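Local coordinates for putative cytoplasmic protein (Enterobacter cloacae, PDB 4HFL) that is a type VI secretion effector of the Tae4 amidase family, a toxin that probably cleaves peptidoglycan peptides and is inhibited by its immunity protein Tai4, at residues A[109-115]-A[168-174]; A[127-131]-A[150-156]; A[42-46]-A[83-87]. All blocks are in the same frame, centred on the assembly; numbering follows the deposited sequence.

Contact 1. Residues A[109-115]-A[168-174]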
loop_
_atom_site.group_PDB
_atom_site.type_symbol
_atom_site.label_atom_id
_atom_site.label_comp_id
_atom_site.label_asym_id
_atom_site.label_seq_id
_atom_site.Cartn_x
_atom_site.Cartn_y
_atom_site.Cartn_z
ATOM N N ALA A 109 11.766 4.785 -7.359
ATOM C CA ALA A 109 12.125 3.729 -6.406
ATOM C C ALA A 109 13.623 3.521 -6.302
ATOM O O ALA A 109 14.359 3.646 -7.293
ATOM C CB ALA A 109 11.491 2.447 -6.800
ATOM N N ASP A 110 14.060 3.179 -5.095
ATOM C CA ASP A 110 15.446 2.847 -4.853
ATOM C C ASP A 110 15.788 1.512 -5.481
ATOM O O ASP A 110 16.917 1.304 -5.914
ATOM C CB ASP A 110 15.671 2.739 -3.354
ATOM C CG ASP A 110 15.613 4.094 -2.673
ATOM O OD1 ASP A 110 16.209 5.046 -3.226
ATOM O OD2 ASP A 110 14.953 4.195 -1.625
ATOM N N ILE A 111 14.825 0.596 -5.478
ATOM C CA ILE A 111 15.077 -0.736 -6.028
ATOM C C ILE A 111 13.842 -1.211 -6.761
ATOM O O ILE A 111 12.732 -1.090 -6.255
ATOM C CB ILE A 111 15.394 -1.774 -4.912
ATOM C CG1 ILE A 111 16.678 -1.388 -4.158
ATOM C CG2 ILE A 111 15.530 -3.200 -5.495
ATOM C CD1 ILE A 111 16.893 -2.166 -2.867
ATOM N N SER A 112 14.034 -1.750 -7.959
ATOM C CA SER A 112 12.960 -2.450 -8.665
ATOM C C SER A 112 13.596 -3.654 -9.355
ATOM O O SER A 112 14.477 -3.486 -10.197
ATOM C CB SER A 112 12.307 -1.521 -9.695
ATOM O OG SER A 112 11.338 -2.210 -10.459
ATOM N N VAL A 113 13.168 -4.863 -8.983
ATOM C CA VAL A 113 13.781 -6.084 -9.512
ATOM C C VAL A 113 12.739 -7.095 -9.965
ATOM O O VAL A 113 11.657 -7.202 -9.378
ATOM C CB VAL A 113 14.699 -6.764 -8.479
ATOM C CG1 VAL A 113 15.958 -5.925 -8.268
ATOM C CG2 VAL A 113 13.932 -6.949 -7.141
ATOM N N SER A 114 13.066 -7.819 -11.029
ATOM C CA SER A 114 12.220 -8.906 -11.476
ATOM C C SER A 114 12.488 -10.109 -10.573
ATOM O O SER A 114 13.491 -10.133 -9.841
ATOM C CB SER A 114 12.508 -9.236 -12.948
ATOM O OG SER A 114 13.884 -9.497 -13.148
ATOM N N SER A 115 11.582 -11.081 -10.596
ATOM C CA SER A 115 11.725 -12.290 -9.777
ATOM C C SER A 115 12.206 -11.997 -8.356
ATOM O O SER A 115 13.310 -12.403 -7.971
ATOM C CB SER A 115 12.699 -13.248 -10.448
ATOM O OG SER A 115 12.335 -13.503 -11.791
ATOM N N THR A 168 6.277 -11.084 -9.991
ATOM C CA THR A 168 7.242 -10.908 -11.068
ATOM C C THR A 168 8.122 -9.671 -10.900
ATOM O O THR A 168 9.111 -9.514 -11.622
ATOM C CB THR A 168 6.550 -10.868 -12.446
ATOM O OG1 THR A 168 5.578 -9.815 -12.466
ATOM C CG2 THR A 168 5.854 -12.201 -12.726
ATOM N N ASN A 169 7.764 -8.798 -9.954
ATOM C CA ASN A 169 8.547 -7.607 -9.660
ATOM C C ASN A 169 8.373 -7.216 -8.197
ATOM O O ASN A 169 7.314 -7.472 -7.604
ATOM C CB ASN A 169 8.100 -6.419 -10.534
ATOM C CG ASN A 169 8.850 -5.129 -10.194
ATOM O OD1 ASN A 169 8.482 -4.393 -9.261
ATOM N ND2 ASN A 169 9.918 -4.862 -10.936
ATOM N N ALA A 170 9.406 -6.612 -7.614
ATOM C CA ALA A 170 9.246 -5.902 -6.340
ATOM C C ALA A 170 9.894 -4.557 -6.539
ATOM O O ALA A 170 10.968 -4.465 -7.148
ATOM C CB ALA A 170 9.904 -6.632 -5.207
ATOM N N THR A 171 9.230 -3.526 -6.024
ATOM C CA THR A 171 9.648 -2.140 -6.166
ATOM C C THR A 171 9.580 -1.535 -4.761
ATOM O O THR A 171 8.596 -1.730 -4.036
ATOM C CB THR A 171 8.700 -1.400 -7.146
ATOM O OG1 THR A 171 8.842 -1.958 -8.459
ATOM C CG2 THR A 171 9.027 0.080 -7.228
ATOM N N PHE A 172 10.628 -0.811 -4.387
ATOM C CA PHE A 172 10.910 -0.505 -3.002
ATOM C C PHE A 172 11.528 0.879 -2.813
ATOM O O PHE A 172 12.460 1.258 -3.559
ATOM C CB PHE A 172 11.879 -1.554 -2.450
ATOM C CG PHE A 172 12.473 -1.185 -1.111
ATOM C CD1 PHE A 172 11.801 -1.499 0.056
ATOM C CD2 PHE A 172 13.699 -0.537 -1.025
ATOM C CE1 PHE A 172 12.333 -1.157 1.295
ATOM C CE2 PHE A 172 14.244 -0.190 0.211
ATOM C CZ PHE A 172 13.557 -0.504 1.373
ATOM N N TRP A 173 11.023 1.593 -1.797
ATOM C CA TRP A 173 11.589 2.875 -1.328
ATOM C C TRP A 173 12.028 2.759 0.120
ATOM O O TRP A 173 11.245 2.339 0.985
ATOM C CB TRP A 173 10.544 4.004 -1.385
ATOM C CG TRP A 173 10.060 4.392 -2.768
ATOM C CD1 TRP A 173 10.471 5.464 -3.498
ATOM C CD2 TRP A 173 9.048 3.739 -3.548
ATOM N NE1 TRP A 173 9.804 5.503 -4.701
ATOM C CE2 TRP A 173 8.919 4.462 -4.753
ATOM C CE3 TRP A 173 8.243 2.606 -3.350
ATOM C CZ2 TRP A 173 8.024 4.087 -5.761
ATOM C CZ3 TRP A 173 7.357 2.240 -4.347
ATOM C CH2 TRP A 173 7.258 2.976 -5.543
ATOM N N SER A 174 13.263 3.161 0.404
ATOM C CA SER A 174 13.752 3.199 1.782
ATOM C C SER A 174 13.040 4.286 2.580
ATOM O O SER A 174 12.809 5.396 2.080
ATOM C CB SER A 174 15.270 3.476 1.811
ATOM O OG SER A 174 16.001 2.320 1.465
HETATM O O HOH W 1 9.869 -12.628 -12.564
#

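Contact 2. Residues A[127-131]-A[150-156]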
loop_
_atom_site.group_PDB
_atom_site.type_symbol
_atom_site.label_atom_id
_atom_site.label_comp_id
_atom_site.label_asym_id
_atom_site.label_seq_id
_atom_site.Cartn_x
_atom_site.Cartn_y
_atom_site.Cartn_z
ATOM N N ILE A 127 8.889 1.136 2.135
ATOM C CA ILE A 127 7.653 0.771 1.456
ATOM C C ILE A 127 7.975 -0.170 0.303
ATOM O O ILE A 127 8.871 0.104 -0.485
ATOM C CB ILE A 127 6.977 2.022 0.858
ATOM C CG1 ILE A 127 6.499 2.958 1.970
ATOM C CG2 ILE A 127 5.806 1.625 -0.072
ATOM C CD1 ILE A 127 5.918 4.254 1.441
ATOM N N ILE A 128 7.220 -1.258 0.170
ATOM C CA ILE A 128 7.487 -2.220 -0.897
ATOM C C ILE A 128 6.205 -2.597 -1.663
ATOM O O ILE A 128 5.147 -2.799 -1.059
ATOM C CB ILE A 128 8.251 -3.469 -0.347
ATOM C CG1 ILE A 128 8.866 -4.288 -1.484
ATOM C CG2 ILE A 128 7.346 -4.342 0.534
ATOM C CD1 ILE A 128 9.845 -5.351 -0.974
ATOM N N ILE A 129 6.308 -2.654 -2.992
ATOM C CA ILE A 129 5.208 -3.068 -3.864
ATOM C C ILE A 129 5.586 -4.365 -4.576
ATOM O O ILE A 129 6.600 -4.416 -5.283
ATOM C CB ILE A 129 4.968 -2.045 -5.000
ATOM C CG1 ILE A 129 4.608 -0.659 -4.452
ATOM C CG2 ILE A 129 3.900 -2.557 -5.977
ATOM C CD1 ILE A 129 4.564 0.405 -5.550
ATOM N N PHE A 130 4.747 -5.387 -4.438
ATOM C CA PHE A 130 4.935 -6.654 -5.128
ATOM C C PHE A 130 3.899 -6.729 -6.233
ATOM O O PHE A 130 2.724 -6.654 -5.950
ATOM C CB PHE A 130 4.646 -7.811 -4.169
ATOM C CG PHE A 130 5.558 -7.867 -2.973
ATOM C CD1 PHE A 130 6.846 -8.372 -3.085
ATOM C CD2 PHE A 130 5.117 -7.431 -1.730
ATOM C CE1 PHE A 130 7.680 -8.441 -1.975
ATOM C CE2 PHE A 130 5.942 -7.504 -0.621
ATOM C CZ PHE A 130 7.229 -8.009 -0.743
ATOM N N THR A 131 4.300 -6.905 -7.490
ATOM C CA THR A 131 3.291 -7.081 -8.536
ATOM C C THR A 131 3.473 -8.415 -9.203
ATOM O O THR A 131 4.543 -9.005 -9.127
ATOM C CB THR A 131 3.356 -5.997 -9.604
ATOM O OG1 THR A 131 4.695 -5.930 -10.101
ATOM C CG2 THR A 131 2.953 -4.640 -9.014
ATOM N N CYS A 150 7.222 -8.340 6.493
ATOM C CA CYS A 150 6.309 -7.308 6.012
ATOM C C CYS A 150 5.278 -6.994 7.081
ATOM O O CYS A 150 5.035 -7.820 7.959
ATOM C CB CYS A 150 5.609 -7.750 4.733
ATOM S SG CYS A 150 6.725 -7.833 3.324
ATOM N N SER A 151 4.686 -5.798 7.024
ATOM C CA SER A 151 3.709 -5.386 8.033
ATOM C C SER A 151 2.416 -6.184 7.934
ATOM O O SER A 151 1.635 -6.233 8.886
ATOM C CB SER A 151 3.423 -3.884 7.955
ATOM O OG SER A 151 3.226 -3.457 6.621
ATOM N N ASP A 152 2.174 -6.802 6.782
ATOM C CA ASP A 152 1.076 -7.763 6.699
ATOM C C ASP A 152 1.504 -9.086 6.057
ATOM O O ASP A 152 1.683 -10.083 6.760
ATOM C CB ASP A 152 -0.208 -7.166 6.080
ATOM C CG ASP A 152 -0.016 -6.631 4.658
ATOM O OD1 ASP A 152 1.085 -6.733 4.061
ATOM O OD2 ASP A 152 -1.010 -6.118 4.116
ATOM N N ASP A 153 1.668 -9.100 4.741
ATOM C CA ASP A 153 2.194 -10.284 4.071
ATOM C C ASP A 153 3.165 -9.875 2.971
ATOM O O ASP A 153 2.899 -8.929 2.221
ATOM C CB ASP A 153 1.063 -11.137 3.482
ATOM C CG ASP A 153 0.173 -11.760 4.550
ATOM O OD1 ASP A 153 -0.916 -11.207 4.812
ATOM O OD2 ASP A 153 0.551 -12.806 5.124
ATOM N N CYS A 154 4.292 -10.578 2.882
ATOM C CA CYS A 154 5.214 -10.397 1.757
ATOM C C CYS A 154 4.820 -11.298 0.601
ATOM O O CYS A 154 4.192 -12.344 0.805
ATOM C CB CYS A 154 6.645 -10.733 2.166
ATOM S SG CYS A 154 7.214 -9.787 3.567
ATOM N N HIS A 155 5.196 -10.891 -0.609
ATOM C CA HIS A 155 4.927 -11.683 -1.801
ATOM C C HIS A 155 6.204 -11.888 -2.590
ATOM O O HIS A 155 6.345 -11.417 -3.729
ATOM C CB HIS A 155 3.823 -11.026 -2.635
ATOM C CG HIS A 155 2.540 -10.870 -1.882
ATOM N ND1 HIS A 155 1.573 -11.852 -1.845
ATOM C CD2 HIS A 155 2.087 -9.870 -1.089
ATOM C CE1 HIS A 155 0.569 -11.456 -1.079
ATOM N NE2 HIS A 155 0.857 -10.254 -0.611
ATOM N N PHE A 156 7.153 -12.572 -1.956
ATOM C CA PHE A 156 8.394 -12.958 -2.611
ATOM C C PHE A 156 8.148 -14.254 -3.369
ATOM O O PHE A 156 7.076 -14.853 -3.239
ATOM C CB PHE A 156 9.508 -13.144 -1.575
ATOM C CG PHE A 156 9.928 -11.862 -0.883
ATOM C CD1 PHE A 156 10.511 -10.822 -1.604
ATOM C CD2 PHE A 156 9.765 -11.707 0.493
ATOM C CE1 PHE A 156 10.916 -9.656 -0.968
ATOM C CE2 PHE A 156 10.165 -10.540 1.132
ATOM C CZ PHE A 156 10.740 -9.515 0.404
#

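Contact 3. Residues A[42-46]-A[83-87]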
loop_
_atom_site.group_PDB
_atom_site.type_symbol
_atom_site.label_atom_id
_atom_site.label_comp_id
_atom_site.label_asym_id
_atom_site.label_seq_id
_atom_site.Cartn_x
_atom_site.Cartn_y
_atom_site.Cartn_z
ATOM N N LEU A 42 -12.473 2.686 9.783
ATOM C CA LEU A 42 -12.317 3.962 9.090
ATOM C C LEU A 42 -13.639 4.681 8.876
ATOM O O LEU A 42 -13.654 5.860 8.517
ATOM C CB LEU A 42 -11.618 3.751 7.750
ATOM C CG LEU A 42 -10.148 3.355 7.877
ATOM C CD1 LEU A 42 -9.541 2.886 6.540
ATOM C CD2 LEU A 42 -9.355 4.519 8.450
ATOM N N GLY A 43 -14.740 3.962 9.101
ATOM C CA GLY A 43 -16.082 4.515 8.996
ATOM C C GLY A 43 -16.439 5.076 7.627
ATOM O O GLY A 43 -15.714 4.859 6.652
ATOM N N GLY A 44 -17.567 5.784 7.559
ATOM C CA GLY A 44 -17.959 6.536 6.375
ATOM C C GLY A 44 -18.195 5.755 5.091
ATOM O O GLY A 44 -18.671 4.611 5.114
ATOM N N LYS A 45 -17.869 6.383 3.962
ATOM C CA LYS A 45 -18.067 5.767 2.646
ATOM C C LYS A 45 -17.140 4.576 2.401
ATOM O O LYS A 45 -17.465 3.667 1.634
ATOM C CB LYS A 45 -17.916 6.814 1.533
ATOM C CG LYS A 45 -18.221 6.302 0.122
ATOM C CD LYS A 45 -19.526 5.472 0.032
ATOM C CE LYS A 45 -20.795 6.265 0.370
ATOM N NZ LYS A 45 -21.144 6.222 1.822
ATOM N N VAL A 46 -15.987 4.582 3.055
ATOM C CA VAL A 46 -15.103 3.424 3.010
ATOM C C VAL A 46 -15.807 2.197 3.614
ATOM O O VAL A 46 -15.837 1.123 2.994
ATOM C CB VAL A 46 -13.764 3.711 3.718
ATOM C CG1 VAL A 46 -12.943 2.444 3.832
ATOM C CG2 VAL A 46 -12.983 4.777 2.957
ATOM N N VAL A 83 -12.612 7.700 -2.414
ATOM C CA VAL A 83 -13.789 8.150 -1.668
ATOM C C VAL A 83 -13.288 8.822 -0.395
ATOM O O VAL A 83 -12.089 9.087 -0.269
ATOM C CB VAL A 83 -14.776 7.012 -1.321
ATOM C CG1 VAL A 83 -15.368 6.383 -2.603
ATOM C CG2 VAL A 83 -14.108 5.964 -0.437
ATOM N N THR A 84 -14.193 9.100 0.538
ATOM C CA THR A 84 -13.815 9.666 1.835
ATOM C C THR A 84 -14.144 8.710 2.980
ATOM O O THR A 84 -15.063 7.890 2.879
ATOM C CB THR A 84 -14.542 10.988 2.107
ATOM O OG1 THR A 84 -15.957 10.751 2.112
ATOM C CG2 THR A 84 -14.199 12.020 1.040
ATOM N N GLY A 85 -13.387 8.809 4.066
ATOM C CA GLY A 85 -13.759 8.138 5.296
ATOM C C GLY A 85 -14.481 9.165 6.145
ATOM O O GLY A 85 -14.660 10.308 5.706
ATOM N N SER A 86 -14.868 8.791 7.361
ATOM C CA SER A 86 -15.579 9.716 8.234
ATOM C C SER A 86 -14.651 10.822 8.730
ATOM O O SER A 86 -15.074 11.703 9.472
ATOM C CB SER A 86 -16.192 8.973 9.419
ATOM O OG SER A 86 -15.180 8.434 10.254
ATOM N N ASP A 87 -13.387 10.769 8.315
ATOM C CA ASP A 87 -12.402 11.781 8.692
ATOM C C ASP A 87 -12.268 12.879 7.630
ATOM O O ASP A 87 -11.529 13.846 7.827
ATOM C CB ASP A 87 -11.034 11.134 8.976
ATOM C CG ASP A 87 -10.433 10.455 7.747
ATOM O OD1 ASP A 87 -11.150 10.290 6.736
ATOM O OD2 ASP A 87 -9.237 10.071 7.793
HETATM O O HOH W 2 -17.836 9.105 4.283
#

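Contact 1. Residues A[109-115]-A[168-174]
A classic beta bulge marks the start of the pairing between 109-115 and 168-174: Asp110 and Ile111 both face Phe172, whose carbonyl O takes a fairly straight bond (157°), in the carbonyl plane, from Ile111 N at 3.1 Å and a weak, bent one from Asp110 N. The carboxylate of Asp110 then turns along the neighbouring strand, where its OD2 accepts a bond from Ser174 N at 2.8 Å almost linearly (172°), the N-H arriving nearly along the C-O axis. The same oxygen forms a salt bridge with Arg18, which should favour the ionised carboxylate. Beyond the bulge the strands run antiparallel, 111-114 forming an outer strand of the four-stranded sheet beside 166-174. Val113 and Ala170 are a hydrogen-bonded pair, with Val113 N to Ala170 O at 2.9 Å. On the face carrying Ser112 and Thr171, Ser112 OG and Thr171 OG1 are hydrogen-bonded at 3.2 Å; OG of Ser112 stands anti to its own N (chi1 175°), which brings it across to the threonine. The other face is apolar: Ile111 and Phe172 run alongside each other in the same direction, with Ile111 CD1 4.0 Å from Phe172 CD2. Near the bulge, Ala109 CA sits over one face of the Trp173 indole, 3.7 Å from the centroid of its five-membered ring, in a CH-pi contact, while Trp173 NE1 is hydrogen-bonded to Gly107 O.

Contact 2. Residues A[127-131]-A[150-156]
The chain leaving the Cys150-Cys154 disulfide lies over an aromatic ring: His155 N sits above the centre of the Phe130 ring, 3.4 Å from its plane, with Cys154 C nearer the rim on the same face. Ile128 CG1, from Phe130's own strand, covers part of the opposite face. The side chains of His155 and Phe156, which follow the disulfide, then close in. Phe130 turns its edge to the face of Phe156, the planes at 85° and CE1 of Phe130 3.6 Å from CE1 of Phe156, a T-shaped pair. His155 presents its ring edge to Phe130 in an offset edge-to-face pair, and its CB lies 3.6 Å from Phe130 CG. Cys150 SG meets the Phe130 ring at its edge, 4.0 Å from CE2. Phe130 CG lies anti to its carbonyl carbon (chi1 -62°), which carries the ring off strand 126-133 and under segment 150-156. Outside the two segments, His141 meets the His155 ring edge-to-face; Asp152 OD1 is hydrogen-bonded to His141 NE2, and OD2 forms a salt bridge with Arg62. No hydrogen bond crosses between 127-131 and 150-156, which implies that segment 150-156 rests on this strand through aromatic, sulfur-aromatic and CH-pi contacts.

Contact 3. Residues A[42-46]-A[83-87]
A water accepts a hydrogen bond from Lys45 N at 2.7 Å and makes a weak one with Thr84 OG1. The contact lies where helix 35-42 ends and the chain turns through Gly43 and Gly44 into helix 44-52, and it rests on the end of strand 82-84 and the turn that leads towards strand 90-92. The direct bonds between the two backbones are all weak. Leu42 O, at the end of helix 35-42, receives Ser86 N at 3.4 Å in a nearly linear approach (166°), and Thr84 O receives both Lys45 N and Val46 N in more bent ones, so Lys45 N reaches Thr84 through weak direct contact and by way of the water. Both glycines have positive phi, and at Gly44 the backbones come close, its CA 4.4 Å from that of Ser86. Outward from the polar strip, Lys45 sends CG anti to its N (chi1 -175°), across Val83; this CG rests 3.8 Å from Val83 CB, and the chain then bends so that the amine end leads away. Leu42 and Val46 also touch Ile61 of helix 59-69 and Tyr91 of strand 90-92. Val83 CG2 completes the apolar side by meeting Val46 CG2 at 3.8 Å.

Contacts 1 and 2 share one antiparallel sheet and touch: strand 166-174 lies between 111-114 and 126-133, and their centres are 10 Å apart. Thr171 O of contact 1 lies 2.7 Å from Ile129 N of contact 2, a probable backbone hydrogen bond. Along the chain, contact 2 is nested inside the loop that contact 1 closes. Contact 3 belongs to the helical side, across the centre of the chain, about 31 Å between centres from contact 1 and 25 Å from contact 2. The hydrogen-bonded Asp152 and His141 at contact 2 are consistent with the His-Asp part of a papain-like Cys-His-Asp site, as the family's clan suggests; neither residue belongs to contact 1 or 3.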